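Side-chain contacts in transglutaminase-like enzymes, putative cysteine protease (Cytophaga hutchinsonii, PDB 3ISR), which is probably a cysteine protease or related hydrolase of the transglutaminase-like superfamily, acting on peptide or amide bonds: residues 150-155 / 172-177; 144-149 / 218-223; 157-162 / 230-235; 213-218 / 238-243. All coordinates share one frame; numbering follows the deposited sequence.

The four contacts are spread through the transglutaminase-like part of the chain. Contacts 1 and 2 share helix 142-156, which packs on helix 170-176 through 150-155 and on strand 215-222 through 144-149; their centres lie about 15 Å apart. Contact 1 closes within the loop spanned by contact 2. Contact 3 alternates along the chain with both and is centred about 10 Å from contact 1, where Asp-151 forms a salt bridge with Arg-233. Contacts 2 and 4 share Phe-218 on strand 215-222. Contacts 3 and 4 join where Asp-230 meets His-215, a pairing consistent with the Cys-His-Asp triad of this superfamily, and these two therefore lie beside the probable active site.

Contact 1 of 4, residues 150-155 / 172-177; sequences TDWIYN and DTITER
Trp-152 carries most of this contact, bringing the far rim of its indole against both Arg-177 and Ile-174. With CG anti to the backbone N (chi1 -174°), the ring reaches out from helix 142-156 toward the C-terminal end of helix 170-176. Its CH2 atom sits over the centre of the Arg-177 guanidinium, 3.7 Å from CZ, while CZ2 lies 3.7 Å from NH2 of the same arginine. The two planes are 72° apart: the indole presents an edge to the face of the guanidinium, so the cation does not lie over the ring. On the Ile-174 side, the methyl CD1 lies 3.7 Å from Trp-152 CH2 and makes an equally close approach to CZ3, the two side chains crossing at about a right angle.

Arg-177 is held in this pose from within its own segment. A bend at chi2 folds the chain back, and NE donates to the carbonyl O of Ile-174 at 2.8 Å. That oxygen lies almost exactly in the guanidinium plane, although the donor stands above the carbonyl plane. NH1 binds Asn-156 O, and NH2 forms a salt bridge with Glu-135 of a second subunit; these further bonds restrict rotation of the group on which the indole edge rests. Helix 129-136 also meets the contact, with Glu-135 of the same chain touching Trp-152 and Leu-131 touching Ile-174.

Arg-177 leaves the helix with positive phi, and its backbone pairs with Glu-158. Helix 142-156 thus packs by its tryptophan against the C-terminal end of helix 170-176 in the transglutaminase-like domain, beside an interface between subunits.

Contact 2 of 4, residues 144-149 / 218-223; sequences SKVLAI and FEAYIG
Val-146 is the single side chain of helix 142-156 that touches three residues of strand 215-222, in a helix-on-sheet packing of the transglutaminase-like domain. The short helix and strand segments run nearly antiparallel, at 162°, with their axes 10.3 Å apart. Phe-218, Ala-220 and Ile-222, at every second position of the strand, direct their CB atoms toward the helix, and the two methyls of the valine divide them. CG1, anti to the backbone N (chi1 -176°), comes 3.8 Å from CE1 of Phe-218, approaching the ring at its edge and near its plane. CG2 faces the other way along the strand, while the CB of Ala-220 lies against both branches, 4.0 Å from CG2 and 4.0 Å from CG1 of Val-146.

Around this core, Phe-218 is steered by a first torsion that places CG between the backbone N and carbonyl carbon (chi1 75°). Its ring is enclosed further by Ile-189 and Cys-192 of helix 181-194 and by Thr-150, one turn on from Val-146. Cys-192 also touches Val-146, so the two helices share the covering of this part of the sheet. Phe-229 of the neighbouring edge strand 225-229 meets both Val-146 and Ile-222.

Of the intervening strand residues, Glu-219 points away from this helix and forms a salt bridge with Arg-200, and the Tyr-221 ring packs edge-to-face with Trp-226. Toward the end of the strand, the CD1 methyl of Ile-222 closes the set 4.0 Å from CG2 of Val-146.

Contact 3 of 4, residues 157-162 / 230-235; sequences VEYISG and DATRLV
Tyr-159 and Leu-234 make the main apolar contact, with the leucine CD1 methyl 3.7 Å from CE1 of the ring and 4.1 Å from both CZ and CD1 of Tyr-159. The two side chains cross at about a right angle, and the methyl sits obliquely to the ring. Thr-232 adds a looser approach: its CG2 methyl lies near the plane of the tyrosine ring, at the edge, 4.2 Å from Tyr-159 CD1.

Hydrogen bonds within 230-235 fix the shape presented to the tyrosine. OD1 of Asp-230 accepts two of them from Thr-232, both reaching it from the same face of the carboxylate: the backbone N at 3.0 Å, which makes an Asx turn, and OG1 at 2.7 Å on the syn side. OG1 in turn accepts from Leu-234 N, an ST turn. A first torsion of 68° puts OG1 between the backbone N and carbonyl carbon, leaving CG2 to meet the ring. A type I beta turn runs from Asp-230 to Arg-233, and the ST turn continues it to Leu-234. The other carboxylate oxygen, OD2, bonds to NE2 of His-215, consistent with a Cys-His-Asp triad.

Phe-184 of helix 181-194 backs Val-157 and Thr-232, Ala-231 packs on helix 142-156, and Glu-158 pairs with the parallel strand 178-179.

Contact 4 of 4, residues 213-218 / 238-243; sequences DFHACF and NGLVKI
Leu-240 sets one methyl against His-215 and the other against Cys-217, alternate residues of strand 215-222. CD2 lies 4.1 Å from CD2 of the His-215 ring, which it meets obliquely, and CD1 lies 4.1 Å from SG of Cys-217. The thiol reaches this position because its first torsion, 52°, places SG between the backbone N and carbonyl carbon.

Ile-243 makes a second, tighter touch. Its CD1 methyl sits 3.7 Å from CD1 of Phe-214 and 3.9 Å from CE1 of the same ring, with the two side chains at about a right angle.

The two strands are not neighbours in the four-stranded antiparallel sheet of the transglutaminase-like domain: strand 199-206 runs between them and bonds to both, so these side chains meet across it. End to end, the directions of the touching parts differ by 104°. Tyr-205 of the middle strand meets the Phe-214 ring and also touches Ile-243.

Cys-181 of helix 181-194 packs on His-215, the histidine whose NE2 is bonded to Asp-230, an arrangement consistent with the Cys-His-Asp triad of this superfamily.

Contact 1 of 4, residues 150-155 / 172-177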
loop_
_atom_site.group_PDB
_atom_site.type_symbol
_atom_site.label_atom_id
_atom_site.label_comp_id
_atom_site.label_asym_id
_atom_site.label_seq_id
_atom_site.Cartn_x
_atom_site.Cartn_y
_atom_site.Cartn_z
ATOM N N THR B 150 3.001 8.485 -22.626
ATOM C CA THR B 150 1.970 7.676 -23.255
ATOM C C THR B 150 2.607 6.451 -23.891
ATOM O O THR B 150 2.089 5.330 -23.770
ATOM C CB THR B 150 1.201 8.534 -24.296
ATOM O OG1 THR B 150 0.587 9.638 -23.612
ATOM C CG2 THR B 150 0.123 7.730 -24.975
ATOM N N ASP B 151 3.740 6.657 -24.556
ATOM C CA ASP B 151 4.443 5.550 -25.192
ATOM C C ASP B 151 5.067 4.613 -24.143
ATOM O O ASP B 151 5.011 3.383 -24.293
ATOM C CB ASP B 151 5.495 6.061 -26.194
ATOM C CG ASP B 151 4.865 6.699 -27.449
ATOM O OD1 ASP B 151 3.640 6.503 -27.698
ATOM O OD2 ASP B 151 5.603 7.399 -28.194
ATOM N N TRP B 152 5.642 5.176 -23.081
ATOM C CA TRP B 152 6.184 4.338 -22.007
ATOM C C TRP B 152 5.090 3.409 -21.441
ATOM O O TRP B 152 5.315 2.225 -21.279
ATOM C CB TRP B 152 6.824 5.174 -20.886
ATOM C CG TRP B 152 7.508 4.307 -19.869
ATOM C CD1 TRP B 152 8.810 3.904 -19.872
ATOM C CD2 TRP B 152 6.894 3.685 -18.724
ATOM N NE1 TRP B 152 9.054 3.089 -18.789
ATOM C CE2 TRP B 152 7.891 2.927 -18.078
ATOM C CE3 TRP B 152 5.597 3.700 -18.190
ATOM C CZ2 TRP B 152 7.638 2.199 -16.904
ATOM C CZ3 TRP B 152 5.339 2.966 -17.025
ATOM C CH2 TRP B 152 6.358 2.219 -16.403
ATOM N N ILE B 153 3.903 3.949 -21.172
ATOM C CA ILE B 153 2.812 3.145 -20.620
ATOM C C ILE B 153 2.429 2.027 -21.595
ATOM O O ILE B 153 2.275 0.874 -21.200
ATOM C CB ILE B 153 1.588 4.018 -20.270
ATOM C CG1 ILE B 153 1.958 4.989 -19.140
ATOM C CG2 ILE B 153 0.387 3.143 -19.865
ATOM C CD1 ILE B 153 0.926 6.110 -18.902
ATOM N N TYR B 154 2.290 2.370 -22.869
ATOM C CA TYR B 154 1.918 1.350 -23.855
ATOM C C TYR B 154 2.933 0.202 -23.877
ATOM O O TYR B 154 2.560 -0.992 -23.955
ATOM C CB TYR B 154 1.769 1.949 -25.265
ATOM C CG TYR B 154 1.494 0.856 -26.263
ATOM C CD1 TYR B 154 0.235 0.253 -26.337
ATOM C CD2 TYR B 154 2.506 0.375 -27.082
ATOM C CE1 TYR B 154 -0.012 -0.794 -27.208
ATOM C CE2 TYR B 154 2.264 -0.674 -27.979
ATOM C CZ TYR B 154 1.003 -1.246 -28.030
ATOM O OH TYR B 154 0.753 -2.275 -28.909
ATOM N N ASN B 155 4.210 0.577 -23.810
ATOM C CA ASN B 155 5.304 -0.377 -23.908
ATOM C C ASN B 155 5.622 -1.141 -22.623
ATOM O O ASN B 155 6.290 -2.168 -22.668
ATOM C CB ASN B 155 6.563 0.321 -24.444
ATOM C CG ASN B 155 6.432 0.724 -25.904
ATOM O OD1 ASN B 155 6.777 1.841 -26.282
ATOM N ND2 ASN B 155 5.938 -0.186 -26.726
ATOM N N ASP B 172 -0.846 1.757 -7.983
ATOM C CA ASP B 172 -0.836 0.302 -8.123
ATOM C C ASP B 172 -0.303 -0.104 -9.489
ATOM O O ASP B 172 0.565 -0.976 -9.589
ATOM C CB ASP B 172 -2.228 -0.277 -7.926
ATOM C CG ASP B 172 -2.830 0.117 -6.607
ATOM O OD1 ASP B 172 -2.106 0.069 -5.590
ATOM O OD2 ASP B 172 -4.028 0.471 -6.588
ATOM N N THR B 173 -0.803 0.543 -10.538
ATOM C CA THR B 173 -0.492 0.123 -11.907
ATOM C C THR B 173 0.995 0.287 -12.204
ATOM O O THR B 173 1.564 -0.485 -12.973
ATOM C CB THR B 173 -1.371 0.895 -12.937
ATOM O OG1 THR B 173 -2.744 0.671 -12.610
ATOM C CG2 THR B 173 -1.131 0.392 -14.369
ATOM N N ILE B 174 1.634 1.272 -11.572
ATOM C CA ILE B 174 3.035 1.541 -11.846
ATOM C C ILE B 174 3.927 0.326 -11.466
ATOM O O ILE B 174 4.998 0.139 -12.039
ATOM C CB ILE B 174 3.512 2.919 -11.238
ATOM C CG1 ILE B 174 4.815 3.431 -11.872
ATOM C CG2 ILE B 174 3.697 2.840 -9.738
ATOM C CD1 ILE B 174 4.790 3.601 -13.386
ATOM N N THR B 175 3.483 -0.492 -10.505
ATOM C CA THR B 175 4.204 -1.715 -10.137
ATOM C C THR B 175 3.527 -2.964 -10.669
ATOM O O THR B 175 4.211 -3.934 -10.985
ATOM C CB THR B 175 4.363 -1.885 -8.599
ATOM O OG1 THR B 175 3.071 -1.801 -7.979
ATOM C CG2 THR B 175 5.262 -0.795 -8.038
ATOM N N GLU B 176 2.193 -2.942 -10.772
ATOM C CA GLU B 176 1.438 -4.128 -11.227
ATOM C C GLU B 176 1.684 -4.379 -12.712
ATOM O O GLU B 176 1.779 -5.532 -13.143
ATOM C CB GLU B 176 -0.081 -3.974 -10.956
ATOM C CG GLU B 176 -0.479 -4.357 -9.537
ATOM C CD GLU B 176 -1.904 -3.912 -9.115
ATOM O OE1 GLU B 176 -2.804 -3.656 -9.978
ATOM O OE2 GLU B 176 -2.105 -3.842 -7.884
ATOM N N ARG B 177 1.766 -3.293 -13.482
ATOM C CA ARG B 177 2.062 -3.331 -14.933
ATOM C C ARG B 177 1.028 -4.098 -15.751
ATOM O O ARG B 177 1.359 -4.683 -16.790
ATOM C CB ARG B 177 3.454 -3.908 -15.200
ATOM C CG ARG B 177 4.609 -3.168 -14.496
ATOM C CD ARG B 177 4.656 -1.686 -14.865
ATOM N NE ARG B 177 5.920 -1.066 -14.443
ATOM C CZ ARG B 177 7.073 -1.220 -15.098
ATOM N NH1 ARG B 177 7.120 -1.937 -16.213
ATOM N NH2 ARG B 177 8.185 -0.652 -14.648
#

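Contact 2 of 4, residues 144-149 / 218-223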
loop_
_atom_site.group_PDB
_atom_site.type_symbol
_atom_site.label_atom_id
_atom_site.label_comp_id
_atom_site.label_asym_id
_atom_site.label_seq_id
_atom_site.Cartn_x
_atom_site.Cartn_y
_atom_site.Cartn_z
ATOM N N SER B 144 6.172 16.568 -26.223
ATOM C CA SER B 144 7.024 15.381 -26.316
ATOM C C SER B 144 7.104 14.630 -24.990
ATOM O O SER B 144 7.154 13.393 -24.961
ATOM C CB SER B 144 8.413 15.753 -26.822
ATOM O OG SER B 144 8.320 16.158 -28.174
ATOM N N LYS B 145 7.087 15.371 -23.893
ATOM C CA LYS B 145 7.063 14.739 -22.601
ATOM C C LYS B 145 5.804 13.879 -22.395
ATOM O O LYS B 145 5.903 12.734 -21.962
ATOM C CB LYS B 145 7.164 15.795 -21.514
ATOM C CG LYS B 145 7.659 15.239 -20.226
ATOM C CD LYS B 145 8.878 16.005 -19.790
ATOM C CE LYS B 145 8.510 17.254 -19.077
ATOM N NZ LYS B 145 9.737 18.076 -18.958
ATOM N N VAL B 146 4.630 14.415 -22.722
ATOM C CA VAL B 146 3.383 13.647 -22.547
ATOM C C VAL B 146 3.316 12.463 -23.506
ATOM O O VAL B 146 2.849 11.369 -23.158
ATOM C CB VAL B 146 2.116 14.521 -22.673
ATOM C CG1 VAL B 146 0.846 13.688 -22.373
ATOM C CG2 VAL B 146 2.182 15.697 -21.704
ATOM N N LEU B 147 3.815 12.669 -24.714
ATOM C CA LEU B 147 3.828 11.595 -25.666
ATOM C C LEU B 147 4.760 10.475 -25.199
ATOM O O LEU B 147 4.421 9.294 -25.344
ATOM C CB LEU B 147 4.229 12.114 -27.053
ATOM C CG LEU B 147 4.110 11.081 -28.164
ATOM C CD1 LEU B 147 2.656 10.657 -28.352
ATOM C CD2 LEU B 147 4.717 11.644 -29.476
ATOM N N ALA B 148 5.904 10.837 -24.615
ATOM C CA ALA B 148 6.819 9.834 -24.072
ATOM C C ALA B 148 6.195 9.058 -22.910
ATOM O O ALA B 148 6.461 7.852 -22.741
ATOM C CB ALA B 148 8.124 10.467 -23.626
ATOM N N ILE B 149 5.400 9.759 -22.102
ATOM C CA ILE B 149 4.674 9.121 -21.007
ATOM C C ILE B 149 3.729 8.075 -21.589
ATOM O O ILE B 149 3.700 6.921 -21.138
ATOM C CB ILE B 149 3.892 10.162 -20.154
ATOM C CG1 ILE B 149 4.873 10.930 -19.264
ATOM C CG2 ILE B 149 2.785 9.467 -19.273
ATOM C CD1 ILE B 149 4.270 12.159 -18.598
ATOM N N PHE B 218 -6.998 10.105 -21.516
ATOM C CA PHE B 218 -6.715 11.332 -20.784
ATOM C C PHE B 218 -6.365 12.493 -21.699
ATOM O O PHE B 218 -6.063 12.288 -22.887
ATOM C CB PHE B 218 -5.638 11.094 -19.705
ATOM C CG PHE B 218 -4.226 10.954 -20.233
ATOM C CD1 PHE B 218 -3.350 12.039 -20.213
ATOM C CD2 PHE B 218 -3.751 9.727 -20.679
ATOM C CE1 PHE B 218 -2.030 11.895 -20.694
ATOM C CE2 PHE B 218 -2.471 9.580 -21.153
ATOM C CZ PHE B 218 -1.598 10.648 -21.146
ATOM N N GLU B 219 -6.420 13.706 -21.149
ATOM C CA GLU B 219 -6.059 14.901 -21.888
ATOM C C GLU B 219 -5.092 15.689 -21.040
ATOM O O GLU B 219 -5.212 15.699 -19.825
ATOM C CB GLU B 219 -7.296 15.746 -22.200
ATOM C CG GLU B 219 -8.312 15.045 -23.141
ATOM C CD GLU B 219 -9.607 15.836 -23.280
ATOM O OE1 GLU B 219 -10.166 16.245 -22.241
ATOM O OE2 GLU B 219 -10.078 16.051 -24.423
ATOM N N ALA B 220 -4.081 16.261 -21.680
ATOM C CA ALA B 220 -3.117 17.108 -20.991
ATOM C C ALA B 220 -3.276 18.521 -21.509
ATOM O O ALA B 220 -3.531 18.721 -22.700
ATOM C CB ALA B 220 -1.691 16.619 -21.238
ATOM N N TYR B 221 -3.068 19.504 -20.639
ATOM C CA TYR B 221 -3.237 20.887 -21.059
ATOM C C TYR B 221 -1.899 21.417 -21.502
ATOM O O TYR B 221 -1.005 21.638 -20.674
ATOM C CB TYR B 221 -3.801 21.723 -19.919
ATOM C CG TYR B 221 -4.266 23.097 -20.320
ATOM C CD1 TYR B 221 -5.521 23.282 -20.924
ATOM C CD2 TYR B 221 -3.480 24.217 -20.067
ATOM C CE1 TYR B 221 -5.978 24.560 -21.281
ATOM C CE2 TYR B 221 -3.939 25.509 -20.413
ATOM C CZ TYR B 221 -5.186 25.659 -21.009
ATOM O OH TYR B 221 -5.641 26.919 -21.348
ATOM N N ILE B 222 -1.762 21.604 -22.811
ATOM C CA ILE B 222 -0.485 21.932 -23.425
ATOM C C ILE B 222 -0.685 23.106 -24.363
ATOM O O ILE B 222 -1.481 23.028 -25.311
ATOM C CB ILE B 222 0.084 20.755 -24.276
ATOM C CG1 ILE B 222 0.173 19.460 -23.452
ATOM C CG2 ILE B 222 1.454 21.142 -24.850
ATOM C CD1 ILE B 222 0.427 18.213 -24.293
ATOM N N GLY B 223 0.031 24.191 -24.090
ATOM C CA GLY B 223 -0.038 25.384 -24.938
ATOM C C GLY B 223 -1.439 25.943 -25.042
ATOM O O GLY B 223 -1.831 26.451 -26.091
#

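Contact 3 of 4, residues 157-162 / 230-235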
loop_
_atom_site.group_PDB
_atom_site.type_symbol
_atom_site.label_atom_id
_atom_site.label_comp_id
_atom_site.label_asym_id
_atom_site.label_seq_id
_atom_site.Cartn_x
_atom_site.Cartn_y
_atom_site.Cartn_z
ATOM N N VAL B 157 3.206 -1.570 -19.750
ATOM C CA VAL B 157 2.027 -2.004 -19.011
ATOM C C VAL B 157 1.213 -2.873 -19.965
ATOM O O VAL B 157 0.878 -2.453 -21.082
ATOM C CB VAL B 157 1.153 -0.794 -18.531
ATOM C CG1 VAL B 157 -0.102 -1.287 -17.792
ATOM C CG2 VAL B 157 1.965 0.166 -17.621
ATOM N N GLU B 158 0.897 -4.086 -19.529
ATOM C CA GLU B 158 0.146 -5.031 -20.359
ATOM C C GLU B 158 -1.332 -4.740 -20.295
ATOM O O GLU B 158 -1.860 -4.481 -19.219
ATOM C CB GLU B 158 0.369 -6.450 -19.866
ATOM C CG GLU B 158 1.831 -6.790 -19.760
ATOM C CD GLU B 158 2.093 -8.274 -19.800
ATOM O OE1 GLU B 158 1.128 -9.073 -19.829
ATOM O OE2 GLU B 158 3.283 -8.636 -19.806
ATOM N N TYR B 159 -2.015 -4.818 -21.432
ATOM C CA TYR B 159 -3.452 -4.673 -21.404
ATOM C C TYR B 159 -4.081 -6.041 -21.093
ATOM O O TYR B 159 -3.992 -6.964 -21.895
ATOM C CB TYR B 159 -3.991 -4.094 -22.717
ATOM C CG TYR B 159 -5.481 -3.810 -22.643
ATOM C CD1 TYR B 159 -5.963 -2.517 -22.455
ATOM C CD2 TYR B 159 -6.405 -4.852 -22.743
ATOM C CE1 TYR B 159 -7.336 -2.268 -22.362
ATOM C CE2 TYR B 159 -7.761 -4.623 -22.661
ATOM C CZ TYR B 159 -8.225 -3.334 -22.473
ATOM O OH TYR B 159 -9.588 -3.148 -22.403
ATOM N N ILE B 160 -4.691 -6.174 -19.914
ATOM C CA ILE B 160 -5.266 -7.461 -19.508
ATOM C C ILE B 160 -6.635 -7.286 -18.871
ATOM O O ILE B 160 -6.732 -6.750 -17.784
ATOM C CB ILE B 160 -4.362 -8.261 -18.504
ATOM C CG1 ILE B 160 -2.892 -8.302 -18.938
ATOM C CG2 ILE B 160 -4.914 -9.688 -18.303
ATOM C CD1 ILE B 160 -1.977 -9.149 -18.007
ATOM N N SER B 161 -7.682 -7.762 -19.548
ATOM C CA SER B 161 -9.046 -7.790 -18.997
ATOM C C SER B 161 -9.094 -8.501 -17.651
ATOM O O SER B 161 -8.488 -9.557 -17.482
ATOM C CB SER B 161 -10.000 -8.509 -19.968
ATOM O OG SER B 161 -10.065 -7.812 -21.196
ATOM N N GLY B 162 -9.806 -7.909 -16.693
ATOM C CA GLY B 162 -10.039 -8.540 -15.397
ATOM C C GLY B 162 -8.878 -8.536 -14.415
ATOM O O GLY B 162 -8.960 -9.168 -13.364
ATOM N N ASP B 230 -3.922 8.479 -25.538
ATOM C CA ASP B 230 -4.489 7.188 -25.153
ATOM C C ASP B 230 -3.398 6.147 -25.207
ATOM O O ASP B 230 -3.066 5.654 -26.277
ATOM C CB ASP B 230 -5.656 6.806 -26.085
ATOM C CG ASP B 230 -6.224 5.428 -25.799
ATOM O OD1 ASP B 230 -5.854 4.784 -24.800
ATOM O OD2 ASP B 230 -7.052 4.953 -26.608
ATOM N N ALA B 231 -2.850 5.814 -24.044
ATOM C CA ALA B 231 -1.745 4.878 -23.956
ATOM C C ALA B 231 -2.113 3.443 -24.289
ATOM O O ALA B 231 -1.209 2.624 -24.462
ATOM C CB ALA B 231 -1.067 4.955 -22.577
ATOM N N THR B 232 -3.405 3.120 -24.405
ATOM C CA THR B 232 -3.771 1.749 -24.827
ATOM C C THR B 232 -3.519 1.529 -26.312
ATOM O O THR B 232 -3.364 0.392 -26.754
ATOM C CB THR B 232 -5.262 1.373 -24.561
ATOM O OG1 THR B 232 -6.120 2.144 -25.416
ATOM C CG2 THR B 232 -5.638 1.577 -23.084
ATOM N N ARG B 233 -3.515 2.624 -27.069
ATOM C CA ARG B 233 -3.480 2.610 -28.538
ATOM C C ARG B 233 -4.598 1.789 -29.186
ATOM O O ARG B 233 -4.433 1.301 -30.303
ATOM C CB ARG B 233 -2.126 2.118 -29.053
ATOM C CG ARG B 233 -0.989 3.049 -28.736
ATOM C CD ARG B 233 0.302 2.493 -29.306
ATOM N NE ARG B 233 1.440 3.314 -28.918
ATOM C CZ ARG B 233 2.703 3.040 -29.219
ATOM N NH1 ARG B 233 3.664 3.856 -28.802
ATOM N NH2 ARG B 233 3.009 1.955 -29.931
ATOM N N LEU B 234 -5.725 1.624 -28.498
ATOM C CA LEU B 234 -6.786 0.774 -29.036
ATOM C C LEU B 234 -7.675 1.436 -30.088
ATOM O O LEU B 234 -8.274 0.735 -30.896
ATOM C CB LEU B 234 -7.665 0.223 -27.916
ATOM C CG LEU B 234 -7.063 -0.911 -27.082
ATOM C CD1 LEU B 234 -7.856 -1.061 -25.815
ATOM C CD2 LEU B 234 -7.035 -2.238 -27.859
ATOM N N VAL B 235 -7.779 2.765 -30.063
ATOM C CA VAL B 235 -8.769 3.450 -30.892
ATOM C C VAL B 235 -8.198 4.638 -31.655
ATOM O O VAL B 235 -7.294 5.309 -31.156
ATOM C CB VAL B 235 -9.996 3.903 -30.055
ATOM C CG1 VAL B 235 -10.528 2.754 -29.206
ATOM C CG2 VAL B 235 -9.660 5.082 -29.148
#

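Contact 4 of 4, residues 213-218 / 238-243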
loop_
_atom_site.group_PDB
_atom_site.type_symbol
_atom_site.label_atom_id
_atom_site.label_comp_id
_atom_site.label_asym_id
_atom_site.label_seq_id
_atom_site.Cartn_x
_atom_site.Cartn_y
_atom_site.Cartn_z
ATOM N N ASP B 213 -16.941 -1.269 -26.153
ATOM C CA ASP B 213 -17.055 -0.988 -24.723
ATOM C C ASP B 213 -16.976 0.528 -24.517
ATOM O O ASP B 213 -16.712 1.255 -25.464
ATOM C CB ASP B 213 -15.902 -1.669 -23.968
ATOM C CG ASP B 213 -16.189 -1.860 -22.502
ATOM O OD1 ASP B 213 -17.181 -1.295 -21.987
ATOM O OD2 ASP B 213 -15.409 -2.586 -21.853
ATOM N N PHE B 214 -17.231 1.000 -23.299
ATOM C CA PHE B 214 -16.941 2.400 -22.949
ATOM C C PHE B 214 -15.435 2.521 -22.930
ATOM O O PHE B 214 -14.741 1.533 -22.706
ATOM C CB PHE B 214 -17.496 2.756 -21.571
ATOM C CG PHE B 214 -18.997 2.864 -21.525
ATOM C CD1 PHE B 214 -19.651 3.902 -22.170
ATOM C CD2 PHE B 214 -19.754 1.928 -20.829
ATOM C CE1 PHE B 214 -21.052 4.006 -22.124
ATOM C CE2 PHE B 214 -21.158 2.029 -20.777
ATOM C CZ PHE B 214 -21.797 3.081 -21.425
ATOM N N HIS B 215 -14.913 3.712 -23.197
ATOM C CA HIS B 215 -13.484 3.851 -23.288
ATOM C C HIS B 215 -13.043 4.963 -22.366
ATOM O O HIS B 215 -13.809 5.887 -22.111
ATOM C CB HIS B 215 -13.059 4.151 -24.726
ATOM C CG HIS B 215 -11.597 3.953 -24.963
ATOM N ND1 HIS B 215 -10.965 2.756 -24.713
ATOM C CD2 HIS B 215 -10.644 4.795 -25.417
ATOM C CE1 HIS B 215 -9.684 2.865 -25.010
ATOM N NE2 HIS B 215 -9.462 4.095 -25.438
ATOM N N ALA B 216 -11.828 4.857 -21.856
ATOM C CA ALA B 216 -11.251 5.911 -21.017
ATOM C C ALA B 216 -9.848 6.254 -21.485
ATOM O O ALA B 216 -9.067 5.360 -21.787
ATOM C CB ALA B 216 -11.234 5.464 -19.525
ATOM N N CYS B 217 -9.532 7.549 -21.543
ATOM C CA CYS B 217 -8.178 7.988 -21.780
ATOM C C CYS B 217 -7.946 9.307 -21.051
ATOM O O CYS B 217 -8.589 9.581 -20.032
ATOM C CB CYS B 217 -7.855 8.053 -23.267
ATOM S SG CYS B 217 -9.037 8.985 -24.217
ATOM N N PHE B 218 -6.998 10.105 -21.516
ATOM C CA PHE B 218 -6.715 11.332 -20.784
ATOM C C PHE B 218 -6.365 12.493 -21.699
ATOM O O PHE B 218 -6.063 12.288 -22.887
ATOM C CB PHE B 218 -5.638 11.094 -19.705
ATOM C CG PHE B 218 -4.226 10.954 -20.233
ATOM C CD1 PHE B 218 -3.350 12.039 -20.213
ATOM C CD2 PHE B 218 -3.751 9.727 -20.679
ATOM C CE1 PHE B 218 -2.030 11.895 -20.694
ATOM C CE2 PHE B 218 -2.471 9.580 -21.153
ATOM C CZ PHE B 218 -1.598 10.648 -21.146
ATOM N N ASN B 238 -9.677 10.311 -33.328
ATOM C CA ASN B 238 -10.767 11.092 -33.894
ATOM C C ASN B 238 -12.083 10.332 -33.948
ATOM O O ASN B 238 -13.083 10.871 -34.432
ATOM C CB ASN B 238 -10.405 11.651 -35.291
ATOM C CG ASN B 238 -10.013 10.568 -36.299
ATOM O OD1 ASN B 238 -9.636 9.450 -35.940
ATOM N ND2 ASN B 238 -10.044 10.927 -37.565
ATOM N N GLY B 239 -12.081 9.088 -33.473
ATOM C CA GLY B 239 -13.312 8.298 -33.375
ATOM C C GLY B 239 -14.032 8.366 -32.030
ATOM O O GLY B 239 -14.988 7.628 -31.805
ATOM N N LEU B 240 -13.591 9.267 -31.147
ATOM C CA LEU B 240 -14.163 9.377 -29.798
ATOM C C LEU B 240 -15.335 10.333 -29.680
ATOM O O LEU B 240 -15.309 11.446 -30.205
ATOM C CB LEU B 240 -13.086 9.791 -28.791
ATOM C CG LEU B 240 -11.984 8.766 -28.535
ATOM C CD1 LEU B 240 -10.768 9.451 -27.869
ATOM C CD2 LEU B 240 -12.487 7.617 -27.670
ATOM N N VAL B 241 -16.362 9.893 -28.971
ATOM C CA VAL B 241 -17.482 10.758 -28.626
ATOM C C VAL B 241 -17.478 10.925 -27.118
ATOM O O VAL B 241 -17.579 9.930 -26.381
ATOM C CB VAL B 241 -18.811 10.163 -29.121
ATOM C CG1 VAL B 241 -19.982 11.013 -28.667
ATOM C CG2 VAL B 241 -18.782 10.044 -30.653
ATOM N N LYS B 242 -17.371 12.173 -26.662
ATOM C CA LYS B 242 -17.137 12.462 -25.253
ATOM C C LYS B 242 -18.357 12.244 -24.387
ATOM O O LYS B 242 -19.443 12.746 -24.677
ATOM C CB LYS B 242 -16.667 13.910 -25.059
ATOM C CG LYS B 242 -16.335 14.235 -23.587
ATOM C CD LYS B 242 -16.068 15.734 -23.387
ATOM C CE LYS B 242 -14.719 16.145 -23.961
ATOM N NZ LYS B 242 -14.394 17.605 -23.776
ATOM N N ILE B 243 -18.150 11.535 -23.292
ATOM C CA ILE B 243 -19.155 11.413 -22.258
ATOM C C ILE B 243 -18.824 12.358 -21.124
ATOM O O ILE B 243 -19.641 13.217 -20.778
ATOM C CB ILE B 243 -19.247 9.967 -21.741
ATOM C CG1 ILE B 243 -19.862 9.092 -22.825
ATOM C CG2 ILE B 243 -20.075 9.887 -20.437
ATOM C CD1 ILE B 243 -19.563 7.605 -22.619
#